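Hypothetical protein (Clostridium sporogenes ATCC 15579, PDB 4QRK) is of unknown function but forms a right-handed beta-helix of the DUF2154/LiaF-like family and may act in cell adhesion. Local coordinates at residues 166-171 with 192-197. Sequence-based numbering, arbitrary orientation.
Sequences IGVKIK and YKNSQY
Lys169 runs across one face of the Tyr197 ring. CB sits over that face, 3.8 Å from the centroid and 19° off the normal, a CH-pi contact. CG is anti to the backbone N (chi1 -179°), and the chain beyond it is extended; CG lies 3.9 Å from Lys193 CG, the two lysines side by side and pointing the same way. CD reaches Tyr197 OH at 3.5 Å, and NZ ends 4.1 Å from Tyr197 OH. That OH is hydrogen-bonded to Glu205, while Lys193 NZ pairs with Glu187.

The backbones are antiparallel: Ile170 and Tyr192 form the hydrogen-bonded pair, Lys169 and Lys193 the non-hydrogen-bonded one, and Asn194 N still donates to Val168 O. Asn194 then turns its side-chain amide on the backbone of 166-168. ND2 gives a nearly straight bond to Ile166 O (3.0 Å, 170°), with the acceptor in the amide plane, whereas Val168 N approaches OD1 from above its carbonyl plane. Gripped at both ends, the amide carries the pairing into the type I turn 194-197.

Strand 167-174 lies between 191-193 and its parallel neighbour 203-210, near one end of the beta-helix.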
ATOM      1  N   ILE A 166     -10.193  11.093 -12.902  1.00 38.53           N
ATOM      2  CA  ILE A 166     -10.958   9.890 -13.149  1.00 32.82           C
ATOM      3  C   ILE A 166     -11.934   9.656 -12.013  1.00 28.40           C
ATOM      4  O   ILE A 166     -11.778  10.173 -10.903  1.00 31.44           O
ATOM      5  CB  ILE A 166     -10.055   8.678 -13.412  1.00 42.45           C
ATOM      6  CG1 ILE A 166      -9.398   8.168 -12.152  1.00 39.58           C
ATOM      7  CG2 ILE A 166      -8.964   9.049 -14.433  1.00 41.81           C
ATOM      8  CD1 ILE A 166      -8.775   6.817 -12.360  1.00 48.45           C
ATOM      9  N   GLY A 167     -12.970   8.879 -12.301  1.00 28.66           N
ATOM     10  CA  GLY A 167     -14.012   8.631 -11.324  1.00 27.43           C
ATOM     11  C   GLY A 167     -13.529   7.810 -10.159  1.00 27.04           C
ATOM     12  O   GLY A 167     -12.792   6.832 -10.300  1.00 28.96           O
ATOM     13  N   VAL A 168     -13.965   8.227  -8.984  1.00 28.31           N
ATOM     14  CA  VAL A 168     -13.676   7.558  -7.735  1.00 25.58           C
ATOM     15  C   VAL A 168     -14.955   7.365  -6.907  1.00 27.59           C
ATOM     16  O   VAL A 168     -15.794   8.279  -6.769  1.00 29.61           O
ATOM     17  CB  VAL A 168     -12.645   8.403  -6.917  1.00 32.88           C
ATOM     18  CG1 VAL A 168     -12.352   7.774  -5.613  1.00 46.21           C
ATOM     19  CG2 VAL A 168     -11.368   8.558  -7.686  1.00 32.90           C
ATOM     20  N   LYS A 169     -15.115   6.154  -6.391  1.00 25.75           N
ATOM     21  CA  LYS A 169     -16.152   5.863  -5.414  1.00 28.41           C
ATOM     22  C   LYS A 169     -15.524   5.168  -4.245  1.00 29.22           C
ATOM     23  O   LYS A 169     -14.800   4.191  -4.433  1.00 31.83           O
ATOM     24  CB  LYS A 169     -17.239   4.986  -6.047  1.00 29.52           C
ATOM     25  CG  LYS A 169     -18.400   4.625  -5.145  1.00 43.68           C
ATOM     26  CD  LYS A 169     -19.452   3.932  -6.000  1.00 56.76           C
ATOM     27  CE  LYS A 169     -20.710   3.535  -5.274  1.00 66.66           C
ATOM     28  NZ  LYS A 169     -21.779   3.173  -6.281  1.00 66.19           N
ATOM     29  N   ILE A 170     -15.813   5.668  -3.042  1.00 22.35           N
ATOM     30  CA  ILE A 170     -15.211   5.165  -1.799  1.00 25.17           C
ATOM     31  C   ILE A 170     -16.309   4.747  -0.847  1.00 29.76           C
ATOM     32  O   ILE A 170     -17.201   5.542  -0.518  1.00 32.61           O
ATOM     33  CB  ILE A 170     -14.408   6.235  -1.044  1.00 30.76           C
ATOM     34  CG1 ILE A 170     -13.349   6.860  -1.948  1.00 33.19           C
ATOM     35  CG2 ILE A 170     -13.712   5.627   0.225  1.00 29.98           C
ATOM     36  CD1 ILE A 170     -13.672   8.248  -2.323  1.00 39.55           C
ATOM     37  N   LYS A 171     -16.271   3.500  -0.422  1.00 24.16           N
ATOM     38  CA  LYS A 171     -17.086   3.074   0.715  1.00 27.48           C
ATOM     39  C   LYS A 171     -16.200   3.136   1.942  1.00 30.89           C
ATOM     40  O   LYS A 171     -15.203   2.432   2.027  1.00 30.74           O
ATOM     41  CB  LYS A 171     -17.669   1.675   0.477  1.00 30.30           C
ATOM     42  CG  LYS A 171     -18.527   1.152   1.636  1.00 45.46           C
ATOM     43  CD  LYS A 171     -19.179  -0.187   1.280  1.00 59.90           C
ATOM     44  CE  LYS A 171     -20.270  -0.578   2.280  1.00 78.66           C
ATOM     45  NZ  LYS A 171     -21.212  -1.618   1.743  1.00 86.94           N
ATOM     46  N   TYR A 192     -18.812   7.818  -0.734  1.00 26.67           N
ATOM     47  CA  TYR A 192     -18.275   9.103  -1.169  1.00 31.71           C
ATOM     48  C   TYR A 192     -17.785   9.006  -2.599  1.00 39.04           C
ATOM     49  O   TYR A 192     -17.158   8.010  -2.969  1.00 36.42           O
ATOM     50  CB  TYR A 192     -17.102   9.502  -0.286  1.00 30.20           C
ATOM     51  CG  TYR A 192     -17.488   9.579   1.148  1.00 33.66           C
ATOM     52  CD1 TYR A 192     -17.543   8.437   1.917  1.00 27.78           C
ATOM     53  CD2 TYR A 192     -17.825  10.786   1.723  1.00 36.05           C
ATOM     54  CE1 TYR A 192     -17.909   8.481   3.241  1.00 30.21           C
ATOM     55  CE2 TYR A 192     -18.207  10.858   3.035  1.00 31.80           C
ATOM     56  CZ  TYR A 192     -18.262   9.692   3.798  1.00 39.74           C
ATOM     57  OH  TYR A 192     -18.631   9.737   5.123  1.00 40.78           O
ATOM     58  N   LYS A 193     -18.041  10.036  -3.395  1.00 31.24           N
ATOM     59  CA  LYS A 193     -17.612  10.023  -4.790  1.00 27.73           C
ATOM     60  C   LYS A 193     -17.115  11.384  -5.202  1.00 26.98           C
ATOM     61  O   LYS A 193     -17.469  12.380  -4.588  1.00 30.66           O
ATOM     62  CB  LYS A 193     -18.792   9.693  -5.712  1.00 41.29           C
ATOM     63  CG  LYS A 193     -19.492   8.400  -5.427  1.00 53.60           C
ATOM     64  CD  LYS A 193     -20.831   8.328  -6.163  1.00 67.12           C
ATOM     65  CE  LYS A 193     -21.865   9.256  -5.526  1.00 81.16           C
ATOM     66  NZ  LYS A 193     -23.275   8.989  -5.969  1.00 79.44           N
ATOM     67  N   ASN A 194     -16.344  11.425  -6.282  1.00 32.35           N
ATOM     68  CA  ASN A 194     -16.050  12.682  -6.937  1.00 33.89           C
ATOM     69  C   ASN A 194     -16.949  12.893  -8.141  1.00 34.02           C
ATOM     70  O   ASN A 194     -17.774  12.026  -8.515  1.00 30.60           O
ATOM     71  CB  ASN A 194     -14.573  12.793  -7.316  1.00 32.35           C
ATOM     72  CG  ASN A 194     -14.135  11.772  -8.361  1.00 27.35           C
ATOM     73  OD1 ASN A 194     -14.947  11.041  -8.953  1.00 33.99           O
ATOM     74  ND2 ASN A 194     -12.835  11.747  -8.620  1.00 32.09           N
ATOM     75  N   SER A 195     -16.806  14.061  -8.740  1.00 39.66           N
ATOM     76  CA  SER A 195     -17.710  14.460  -9.816  1.00 47.57           C
ATOM     77  C   SER A 195     -17.476  13.598 -11.063  1.00 39.57           C
ATOM     78  O   SER A 195     -18.400  13.394 -11.838  1.00 34.24           O
ATOM     79  CB  SER A 195     -17.562  15.959 -10.128  1.00 52.53           C
ATOM     80  OG  SER A 195     -16.217  16.286 -10.432  1.00 63.21           O
ATOM     81  N   GLN A 196     -16.267  13.061 -11.251  1.00 33.62           N
ATOM     82  CA  GLN A 196     -16.011  12.217 -12.433  1.00 29.62           C
ATOM     83  C   GLN A 196     -16.619  10.811 -12.374  1.00 32.04           C
ATOM     84  O   GLN A 196     -16.720  10.131 -13.391  1.00 32.61           O
ATOM     85  CB  GLN A 196     -14.533  12.160 -12.773  1.00 32.68           C
ATOM     86  CG  GLN A 196     -14.062  13.385 -13.504  1.00 38.03           C
ATOM     87  CD  GLN A 196     -14.621  13.478 -14.915  1.00 45.18           C
ATOM     88  OE1 GLN A 196     -15.541  14.243 -15.163  1.00 48.26           O
ATOM     89  NE2 GLN A 196     -14.066  12.710 -15.835  1.00 49.76           N
ATOM     90  N   TYR A 197     -17.041  10.371 -11.196  1.00 34.12           N
ATOM     91  CA  TYR A 197     -17.523   9.004 -11.079  1.00 31.37           C
ATOM     92  C   TYR A 197     -18.807   8.792 -11.881  1.00 39.14           C
ATOM     93  O   TYR A 197     -19.775   9.538 -11.732  1.00 37.83           O
ATOM     94  CB  TYR A 197     -17.781   8.613  -9.641  1.00 27.09           C
ATOM     95  CG  TYR A 197     -18.112   7.158  -9.556  1.00 28.96           C
ATOM     96  CD1 TYR A 197     -17.096   6.183  -9.652  1.00 34.14           C
ATOM     97  CD2 TYR A 197     -19.432   6.735  -9.427  1.00 34.73           C
ATOM     98  CE1 TYR A 197     -17.402   4.850  -9.595  1.00 38.80           C
ATOM     99  CE2 TYR A 197     -19.743   5.399  -9.381  1.00 32.53           C
ATOM    100  CZ  TYR A 197     -18.740   4.461  -9.464  1.00 38.45           C
ATOM    101  OH  TYR A 197     -19.080   3.134  -9.418  1.00 35.06           O
TER